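Local coordinates for protein D-glycero-alpha-D-manno-heptose 7-phosphate kinase (Campylobacter jejuni subsp. jejuni, PDB 4N3O) that transfers phosphate from ATP to C-1 of D-glycero-alpha-D-manno-heptose 7-phosphate, making the 1,7-bisphosphate for nucleotide-sugar and capsule biosynthesis, at residues P12-L17 with Q164-F169; I190-A195 with F332-V337; L122-I127 with Y141-L146. All coordinates share one frame; numbering follows the deposited sequence.

Interaction 1 lies near the geometric centre of the chain, where strand 6-21 of the large mixed sheet meets helix 162-169. Interaction 3 lies about 12 Å away, centre to centre, and is nested within the loop that interaction 1 closes; it joins helices 118-134 and 140-153, and T168 packs against V124 and A144 to connect the two. Interaction 2 comes later in the chain, its centre about 12 Å from that of interaction 1 and 21 Å from that of interaction 3. Its 332-337 segment still reaches both, with E335 and G336 against P12 and V337 against V124. Together the contacts tie together the mixed sheet, the helices beside the presumed active site and the connections to the second sheet.

Interaction 1. Residues P12-L17 with Q164-F169; sequences PLRLGL and QYAATF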
loop_
_atom_site.group_PDB
_atom_site.type_symbol
_atom_site.label_atom_id
_atom_site.label_comp_id
_atom_site.label_asym_id
_atom_site.label_seq_id
_atom_site.Cartn_x
_atom_site.Cartn_y
_atom_site.Cartn_z
ATOM N N PRO A 12 -5.479 -8.320 5.776
ATOM C CA PRO A 12 -5.789 -6.916 5.642
ATOM C C PRO A 12 -6.958 -6.431 6.459
ATOM O O PRO A 12 -7.867 -7.187 6.773
ATOM C CB PRO A 12 -6.144 -6.799 4.152
ATOM C CG PRO A 12 -6.730 -8.115 3.812
ATOM C CD PRO A 12 -6.030 -9.127 4.669
ATOM N N LEU A 13 -6.923 -5.149 6.790
ATOM C CA LEU A 13 -8.015 -4.484 7.465
ATOM C C LEU A 13 -8.997 -4.086 6.370
ATOM O O LEU A 13 -8.726 -4.277 5.179
ATOM C CB LEU A 13 -7.513 -3.257 8.205
ATOM C CG LEU A 13 -6.537 -3.606 9.333
ATOM C CD1 LEU A 13 -6.012 -2.335 9.988
ATOM C CD2 LEU A 13 -7.213 -4.469 10.380
ATOM N N ARG A 14 -10.133 -3.534 6.754
ATOM C CA ARG A 14 -11.136 -3.184 5.776
ATOM C C ARG A 14 -11.701 -1.826 6.018
ATOM O O ARG A 14 -11.709 -1.325 7.133
ATOM C CB ARG A 14 -12.318 -4.156 5.826
ATOM C CG ARG A 14 -12.998 -4.150 7.184
ATOM C CD ARG A 14 -14.505 -4.169 7.044
ATOM N NE ARG A 14 -15.186 -3.990 8.326
ATOM C CZ ARG A 14 -15.241 -2.833 8.993
ATOM N NH1 ARG A 14 -14.604 -1.749 8.540
ATOM N NH2 ARG A 14 -15.909 -2.765 10.141
ATOM N N LEU A 15 -12.279 -1.294 4.967
ATOM C CA LEU A 15 -12.883 -0.008 4.988
ATOM C C LEU A 15 -14.336 -0.146 4.562
ATOM O O LEU A 15 -14.636 -0.753 3.539
ATOM C CB LEU A 15 -12.113 0.841 4.003
ATOM C CG LEU A 15 -12.332 2.315 3.911
ATOM C CD1 LEU A 15 -12.273 2.946 5.292
ATOM C CD2 LEU A 15 -11.241 2.851 3.003
ATOM N N GLY A 16 -15.246 0.368 5.377
ATOM C CA GLY A 16 -16.650 0.357 5.036
ATOM C C GLY A 16 -16.891 1.530 4.117
ATOM O O GLY A 16 -16.846 2.673 4.547
ATOM N N LEU A 17 -17.147 1.247 2.848
ATOM C CA LEU A 17 -17.371 2.278 1.857
ATOM C C LEU A 17 -18.814 2.752 1.854
ATOM O O LEU A 17 -19.079 3.942 1.673
ATOM C CB LEU A 17 -16.986 1.764 0.469
ATOM C CG LEU A 17 -15.503 1.481 0.232
ATOM C CD1 LEU A 17 -15.270 0.933 -1.172
ATOM C CD2 LEU A 17 -14.715 2.751 0.424
ATOM N N GLN A 164 -15.363 -10.776 9.052
ATOM C CA GLN A 164 -14.586 -12.002 8.901
ATOM C C GLN A 164 -14.466 -12.402 7.427
ATOM O O GLN A 164 -13.421 -12.936 7.008
ATOM C CB GLN A 164 -15.180 -13.161 9.712
ATOM C CG GLN A 164 -15.156 -12.973 11.224
ATOM C CD GLN A 164 -16.232 -12.029 11.742
ATOM O OE1 GLN A 164 -17.239 -11.772 11.072
ATOM N NE2 GLN A 164 -16.037 -11.531 12.956
ATOM N N TYR A 165 -15.524 -12.156 6.651
ATOM C CA TYR A 165 -15.509 -12.486 5.233
ATOM C C TYR A 165 -14.586 -11.532 4.486
ATOM O O TYR A 165 -13.898 -11.935 3.574
ATOM C CB TYR A 165 -16.906 -12.440 4.587
ATOM C CG TYR A 165 -17.900 -13.481 5.065
ATOM C CD1 TYR A 165 -17.602 -14.833 5.013
ATOM C CD2 TYR A 165 -19.187 -13.111 5.483
ATOM C CE1 TYR A 165 -18.524 -15.796 5.424
ATOM C CE2 TYR A 165 -20.117 -14.064 5.881
ATOM C CZ TYR A 165 -19.779 -15.407 5.854
ATOM O OH TYR A 165 -20.696 -16.365 6.248
ATOM N N ALA A 166 -14.591 -10.261 4.873
ATOM C CA ALA A 166 -13.733 -9.274 4.231
ATOM C C ALA A 166 -12.268 -9.624 4.457
ATOM O O ALA A 166 -11.464 -9.622 3.517
ATOM C CB ALA A 166 -14.013 -7.876 4.780
ATOM N N ALA A 167 -11.913 -9.912 5.703
ATOM C CA ALA A 167 -10.526 -10.251 6.032
ATOM C C ALA A 167 -10.054 -11.549 5.360
ATOM O O ALA A 167 -8.922 -11.645 4.905
ATOM C CB ALA A 167 -10.364 -10.354 7.531
ATOM N N THR A 168 -10.931 -12.537 5.295
ATOM C CA THR A 168 -10.592 -13.834 4.714
ATOM C C THR A 168 -10.566 -13.825 3.179
ATOM O O THR A 168 -9.601 -14.308 2.565
ATOM C CB THR A 168 -11.593 -14.912 5.189
ATOM O OG1 THR A 168 -11.442 -15.138 6.598
ATOM C CG2 THR A 168 -11.341 -16.195 4.488
ATOM N N PHE A 169 -11.627 -13.282 2.578
ATOM C CA PHE A 169 -11.778 -13.247 1.127
ATOM C C PHE A 169 -11.142 -12.039 0.477
ATOM O O PHE A 169 -10.691 -12.122 -0.646
ATOM C CB PHE A 169 -13.255 -13.349 0.726
ATOM C CG PHE A 169 -13.834 -14.720 0.905
ATOM C CD1 PHE A 169 -14.288 -15.147 2.147
ATOM C CD2 PHE A 169 -13.914 -15.602 -0.174
ATOM C CE1 PHE A 169 -14.815 -16.425 2.315
ATOM C CE2 PHE A 169 -14.448 -16.882 -0.017
ATOM C CZ PHE A 169 -14.895 -17.295 1.236
#
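The CB of R14 points from strand 6-21 at helix 162-169, and chi1 at 60° puts CG between the backbone N and the carbonyl carbon, from where the chain runs on to D163. That CB meets the methyl of A166, CB to CB at 4.2 Å. Two residues earlier on the strand, P12 and A167 pack in two places: the ring atom CD of P12 rests 3.8 Å from A167 O, and the CB of A167 lies 4.1 Å from P12 O. Small alanine methyls let the helix come close, P12 CA being 5.8 Å from A167 CA.

Within the helix, Q164 O accepts from both T168 N and T168 OG1, at 3.0 Å in the latter case, from opposite faces of the carbonyl plane; the hydroxyl's polar end is thereby used within its own turn.

Beyond the apolar part, R14 NE forms a salt bridge with D163, the residue just before this helical segment, and the R14 backbone bonds to L116. By similarity, R14 is the transition state stabiliser and D163 the proton acceptor of this GHMP kinase. The salt bridge sets guanidinium against carboxylate, while apolar contact through CB, with the guanidinium beyond it, probably helps hold the stem of R14, consistent with those two roles.

Interaction 2. Residues I190-A195 with F332-V337; sequences IKNWIA and FTKEGV
A195 and F332 make the close van der Waals part of this contact. The carbonyl oxygen of A195 lies in the plane of the F332 ring, at its edge, 3.6 Å from F332 CD2, with CE2 slightly farther away; oxygen against the slightly positive rim of an aromatic ring is a probably favourable approach. The A195 methyl adds apolar contact, its CB 4.2 Å from F332 CD2.

Nearer the surface, the side chains of N192 and K334 are roughly perpendicular. Two bends in the lysine chain, chi2 -90° and chi3 -74°, fold it back so that K334 NZ comes to 3.6 Å from N192 OD1. A water joins the same corner: it accepts from I190 N at 2.6 Å and, weakly, from K334 NZ at 3.3 Å.

In the fold, these are the two connections between the sheets of a GHMP kinase. Helix 192-200 lies on the way from strand 182-188 of the mixed sheet to strand 202-206 of the four-stranded antiparallel sheet, and residues 332-337 lead back from that sheet to strand 338-341 of the first; outgoing and returning chain touch here.

A second shell positions F332: its N bonds to E199 of the same helix as A195, while F172 and F330 pack edge-to-face with its ring. K191, at the N-cap position, starts the helix that carries N192 and A195, with I194 N donating to K191 O at 3.0 Å. Separately, W193 touches I342 of the second subunit.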
loop_
_atom_site.group_PDB
_atom_site.type_symbol
_atom_site.label_atom_id
_atom_site.label_comp_id
_atom_site.label_asym_id
_atom_site.label_seq_id
_atom_site.Cartn_x
_atom_site.Cartn_y
_atom_site.Cartn_z
ATOM N N ILE A 190 -13.675 -6.571 -9.714
ATOM C CA ILE A 190 -13.652 -5.153 -10.037
ATOM C C ILE A 190 -12.463 -4.850 -10.924
ATOM O O ILE A 190 -11.363 -5.349 -10.672
ATOM C CB ILE A 190 -13.543 -4.343 -8.723
ATOM C CG1 ILE A 190 -14.885 -4.309 -8.019
ATOM C CG2 ILE A 190 -13.099 -2.914 -8.947
ATOM C CD1 ILE A 190 -15.949 -3.568 -8.791
ATOM N N LYS A 191 -12.706 -4.047 -11.963
ATOM C CA LYS A 191 -11.658 -3.598 -12.866
ATOM C C LYS A 191 -10.666 -2.848 -12.026
ATOM O O LYS A 191 -11.054 -2.015 -11.217
ATOM C CB LYS A 191 -12.219 -2.645 -13.935
ATOM C CG LYS A 191 -13.158 -3.292 -14.949
ATOM C CD LYS A 191 -12.467 -4.331 -15.835
ATOM C CE LYS A 191 -11.333 -3.728 -16.662
ATOM N NZ LYS A 191 -10.796 -4.694 -17.662
ATOM N N ASN A 192 -9.393 -3.148 -12.213
ATOM C CA ASN A 192 -8.338 -2.520 -11.446
ATOM C C ASN A 192 -8.342 -1.002 -11.464
ATOM O O ASN A 192 -8.025 -0.383 -10.453
ATOM C CB ASN A 192 -6.963 -3.019 -11.912
ATOM C CG ASN A 192 -6.744 -4.485 -11.606
ATOM O OD1 ASN A 192 -7.621 -5.161 -11.064
ATOM N ND2 ASN A 192 -5.587 -4.989 -11.969
ATOM N N TRP A 193 -8.702 -0.396 -12.595
ATOM C CA TRP A 193 -8.676 1.051 -12.657
ATOM C C TRP A 193 -9.751 1.664 -11.797
ATOM O O TRP A 193 -9.613 2.814 -11.374
ATOM C CB TRP A 193 -8.747 1.566 -14.092
ATOM C CG TRP A 193 -10.047 1.378 -14.794
ATOM C CD1 TRP A 193 -10.407 0.338 -15.604
ATOM C CD2 TRP A 193 -11.149 2.278 -14.774
ATOM N NE1 TRP A 193 -11.687 0.536 -16.081
ATOM C CE2 TRP A 193 -12.156 1.727 -15.590
ATOM C CE3 TRP A 193 -11.385 3.496 -14.143
ATOM C CZ2 TRP A 193 -13.390 2.365 -15.793
ATOM C CZ3 TRP A 193 -12.617 4.122 -14.322
ATOM C CH2 TRP A 193 -13.603 3.561 -15.146
ATOM N N ILE A 194 -10.828 0.916 -11.526
ATOM C CA ILE A 194 -11.873 1.446 -10.653
ATOM C C ILE A 194 -11.246 1.709 -9.299
ATOM O O ILE A 194 -11.371 2.802 -8.764
ATOM C CB ILE A 194 -13.057 0.475 -10.490
ATOM C CG1 ILE A 194 -13.872 0.405 -11.774
ATOM C CG2 ILE A 194 -13.998 0.944 -9.369
ATOM C CD1 ILE A 194 -14.694 1.660 -12.037
ATOM N N ALA A 195 -10.528 0.707 -8.783
ATOM C CA ALA A 195 -9.853 0.799 -7.496
ATOM C C ALA A 195 -8.844 1.922 -7.486
ATOM O O ALA A 195 -8.769 2.689 -6.528
ATOM C CB ALA A 195 -9.143 -0.509 -7.187
ATOM N N PHE A 332 -6.354 -0.323 -2.239
ATOM C CA PHE A 332 -7.325 -1.390 -2.039
ATOM C C PHE A 332 -6.601 -2.656 -2.460
ATOM O O PHE A 332 -5.897 -2.637 -3.446
ATOM C CB PHE A 332 -8.570 -1.184 -2.888
ATOM C CG PHE A 332 -9.352 0.014 -2.486
ATOM C CD1 PHE A 332 -10.002 0.049 -1.249
ATOM C CD2 PHE A 332 -9.454 1.110 -3.316
ATOM C CE1 PHE A 332 -10.725 1.156 -0.850
ATOM C CE2 PHE A 332 -10.189 2.218 -2.921
ATOM C CZ PHE A 332 -10.820 2.242 -1.678
ATOM N N THR A 333 -6.716 -3.737 -1.700
ATOM C CA THR A 333 -6.049 -4.991 -2.078
ATOM C C THR A 333 -7.024 -5.987 -2.651
ATOM O O THR A 333 -8.219 -5.936 -2.356
ATOM C CB THR A 333 -5.389 -5.697 -0.892
ATOM O OG1 THR A 333 -6.396 -6.062 0.068
ATOM C CG2 THR A 333 -4.339 -4.813 -0.263
ATOM N N LYS A 334 -6.475 -6.916 -3.430
ATOM C CA LYS A 334 -7.221 -7.964 -4.121
ATOM C C LYS A 334 -7.386 -9.198 -3.266
ATOM O O LYS A 334 -8.388 -9.890 -3.359
ATOM C CB LYS A 334 -6.436 -8.399 -5.376
ATOM C CG LYS A 334 -6.217 -7.304 -6.411
ATOM C CD LYS A 334 -7.324 -7.231 -7.442
ATOM C CE LYS A 334 -7.211 -8.382 -8.427
ATOM N NZ LYS A 334 -8.234 -8.299 -9.501
ATOM N N GLU A 335 -6.372 -9.493 -2.467
ATOM C CA GLU A 335 -6.374 -10.675 -1.630
ATOM C C GLU A 335 -6.847 -10.456 -0.215
ATOM O O GLU A 335 -6.793 -9.355 0.326
ATOM C CB GLU A 335 -4.945 -11.261 -1.522
ATOM C CG GLU A 335 -4.558 -12.299 -2.564
ATOM C CD GLU A 335 -3.237 -13.001 -2.222
ATOM O OE1 GLU A 335 -2.189 -12.318 -2.135
ATOM O OE2 GLU A 335 -3.241 -14.246 -2.060
ATOM N N GLY A 336 -7.266 -11.556 0.389
ATOM C CA GLY A 336 -7.607 -11.590 1.800
ATOM C C GLY A 336 -6.361 -12.148 2.489
ATOM O O GLY A 336 -5.233 -11.959 2.003
ATOM N N VAL A 337 -6.558 -12.874 3.589
ATOM C CA VAL A 337 -5.442 -13.416 4.348
ATOM C C VAL A 337 -4.496 -14.261 3.500
ATOM O O VAL A 337 -4.937 -15.080 2.708
ATOM C CB VAL A 337 -5.931 -14.276 5.537
ATOM C CG1 VAL A 337 -6.613 -15.544 5.052
ATOM C CG2 VAL A 337 -4.775 -14.611 6.465
HETATM O O HOH W 1 -11.420 -7.792 -9.065
#

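Interaction 3. Residues L122-I127 with Y141-L146; sequences LVVGVI and YEIAKL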
loop_
_atom_site.group_PDB
_atom_site.type_symbol
_atom_site.label_atom_id
_atom_site.label_comp_id
_atom_site.label_asym_id
_atom_site.label_seq_id
_atom_site.Cartn_x
_atom_site.Cartn_y
_atom_site.Cartn_z
ATOM N N LEU A 122 -7.715 -9.819 13.224
ATOM C CA LEU A 122 -6.722 -10.483 14.083
ATOM C C LEU A 122 -7.027 -11.976 14.246
ATOM O O LEU A 122 -6.141 -12.833 14.076
ATOM C CB LEU A 122 -6.676 -9.805 15.455
ATOM C CG LEU A 122 -5.773 -10.416 16.527
ATOM C CD1 LEU A 122 -4.334 -10.496 16.062
ATOM C CD2 LEU A 122 -5.867 -9.596 17.805
ATOM N N VAL A 123 -8.284 -12.285 14.559
ATOM C CA VAL A 123 -8.699 -13.681 14.770
ATOM C C VAL A 123 -8.446 -14.516 13.510
ATOM O O VAL A 123 -7.953 -15.646 13.581
ATOM C CB VAL A 123 -10.181 -13.785 15.196
ATOM C CG1 VAL A 123 -10.614 -15.250 15.282
ATOM C CG2 VAL A 123 -10.431 -13.061 16.525
ATOM N N VAL A 124 -8.782 -13.953 12.354
ATOM C CA VAL A 124 -8.555 -14.634 11.069
ATOM C C VAL A 124 -7.064 -14.898 10.816
ATOM O O VAL A 124 -6.686 -15.992 10.439
ATOM C CB VAL A 124 -9.193 -13.846 9.907
ATOM C CG1 VAL A 124 -8.676 -14.317 8.561
ATOM C CG2 VAL A 124 -10.708 -13.980 9.976
ATOM N N GLY A 125 -6.215 -13.911 11.045
ATOM C CA GLY A 125 -4.792 -14.117 10.825
ATOM C C GLY A 125 -4.200 -15.220 11.687
ATOM O O GLY A 125 -3.381 -15.999 11.227
ATOM N N VAL A 126 -4.633 -15.296 12.939
ATOM C CA VAL A 126 -4.119 -16.298 13.870
ATOM C C VAL A 126 -4.622 -17.709 13.511
ATOM O O VAL A 126 -3.834 -18.672 13.408
ATOM C CB VAL A 126 -4.514 -15.909 15.291
ATOM C CG1 VAL A 126 -4.104 -16.977 16.275
ATOM C CG2 VAL A 126 -3.885 -14.562 15.641
ATOM N N ILE A 127 -5.930 -17.825 13.297
ATOM C CA ILE A 127 -6.519 -19.090 12.907
ATOM C C ILE A 127 -5.790 -19.609 11.682
ATOM O O ILE A 127 -5.436 -20.777 11.618
ATOM C CB ILE A 127 -8.025 -18.934 12.601
ATOM C CG1 ILE A 127 -8.800 -18.707 13.907
ATOM C CG2 ILE A 127 -8.558 -20.185 11.932
ATOM C CD1 ILE A 127 -10.239 -18.265 13.734
ATOM N N TYR A 141 -13.752 -19.951 3.589
ATOM C CA TYR A 141 -15.070 -19.768 4.233
ATOM C C TYR A 141 -15.120 -20.393 5.640
ATOM O O TYR A 141 -15.644 -19.793 6.578
ATOM C CB TYR A 141 -16.192 -20.337 3.365
ATOM C CG TYR A 141 -17.494 -20.494 4.108
ATOM C CD1 TYR A 141 -18.287 -19.393 4.417
ATOM C CD2 TYR A 141 -17.936 -21.750 4.498
ATOM C CE1 TYR A 141 -19.483 -19.543 5.103
ATOM C CE2 TYR A 141 -19.126 -21.912 5.181
ATOM C CZ TYR A 141 -19.897 -20.810 5.483
ATOM O OH TYR A 141 -21.085 -20.995 6.164
ATOM N N GLU A 142 -14.549 -21.589 5.764
ATOM C CA GLU A 142 -14.488 -22.309 7.033
ATOM C C GLU A 142 -13.653 -21.526 8.034
ATOM O O GLU A 142 -13.924 -21.559 9.221
ATOM C CB GLU A 142 -13.954 -23.735 6.812
ATOM C CG GLU A 142 -14.942 -24.606 6.025
ATOM C CD GLU A 142 -14.297 -25.719 5.201
ATOM O OE1 GLU A 142 -13.102 -26.030 5.403
ATOM O OE2 GLU A 142 -15.001 -26.281 4.325
ATOM N N ILE A 143 -12.661 -20.782 7.556
ATOM C CA ILE A 143 -11.864 -19.969 8.471
ATOM C C ILE A 143 -12.656 -18.751 8.931
ATOM O O ILE A 143 -12.592 -18.368 10.098
ATOM C CB ILE A 143 -10.511 -19.571 7.860
ATOM C CG1 ILE A 143 -9.583 -20.785 7.861
ATOM C CG2 ILE A 143 -9.877 -18.424 8.634
ATOM C CD1 ILE A 143 -8.251 -20.538 7.166
ATOM N N ALA A 144 -13.422 -18.157 8.029
ATOM C CA ALA A 144 -14.251 -17.013 8.399
ATOM C C ALA A 144 -15.343 -17.442 9.387
ATOM O O ALA A 144 -15.634 -16.691 10.323
ATOM C CB ALA A 144 -14.872 -16.372 7.170
ATOM N N LYS A 145 -15.946 -18.630 9.191
ATOM C CA LYS A 145 -16.965 -19.086 10.143
ATOM C C LYS A 145 -16.355 -19.255 11.513
ATOM O O LYS A 145 -16.829 -18.691 12.504
ATOM C CB LYS A 145 -17.649 -20.409 9.753
ATOM C CG LYS A 145 -18.820 -20.258 8.794
ATOM C CD LYS A 145 -19.942 -21.278 9.049
ATOM C CE LYS A 145 -19.621 -22.730 8.690
ATOM N NZ LYS A 145 -18.621 -23.393 9.569
ATOM N N LEU A 146 -15.289 -20.033 11.566
ATOM C CA LEU A 146 -14.627 -20.286 12.817
ATOM C C LEU A 146 -14.333 -18.936 13.494
ATOM O O LEU A 146 -14.672 -18.732 14.650
ATOM C CB LEU A 146 -13.387 -21.131 12.572
ATOM C CG LEU A 146 -12.757 -21.804 13.774
ATOM C CD1 LEU A 146 -13.765 -22.707 14.474
ATOM C CD2 LEU A 146 -11.551 -22.606 13.315
#
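I127 reaches from helix 118-134 toward helix 140-153 and touches both I143 and L146, so its side chain can be followed atom by atom. CB heads for the partner helix and comes to 4.4 Å from I143 CG2. There the chain divides. The branch methyl CG2, placed anti to the backbone N while CG1 takes the place beside that N (chi1 -72°), enters between the two partners: I127 CG2 is 4.0 Å from I143 CG2 and 4.1 Å from L146 CD2. CG1 carries the longer branch on, and with chi2 extended at 168° the tip, I127 CD1, ends 4.2 Å from the backbone carbon L146 C.

The two isoleucine side chains run antiparallel past one another, methyl to methyl, whereas L146 lies aslant to I127. V124 CG1 meets the same I143 methyl, 4.3 Å from I143 CG2; that methyl therefore packs against residues one turn apart on helix 118-134. The contact is purely apolar and buried. The short helix axes approach to 9.5 Å, with their N-to-C directions 126° apart, so the helices cross steeply, nearer perpendicular than antiparallel.

Helix 118-134 follows the glycine-rich loop of the GHMP kinases, which by similarity binds ATP. A147 and I150, farther along helix 140-153, also touch I127. Y165 of helix 162-169 lies against A144, F84 and I87 of helix 82-96 meet V126, and strand 42-50 backs helix 118-134 through I44 and C46.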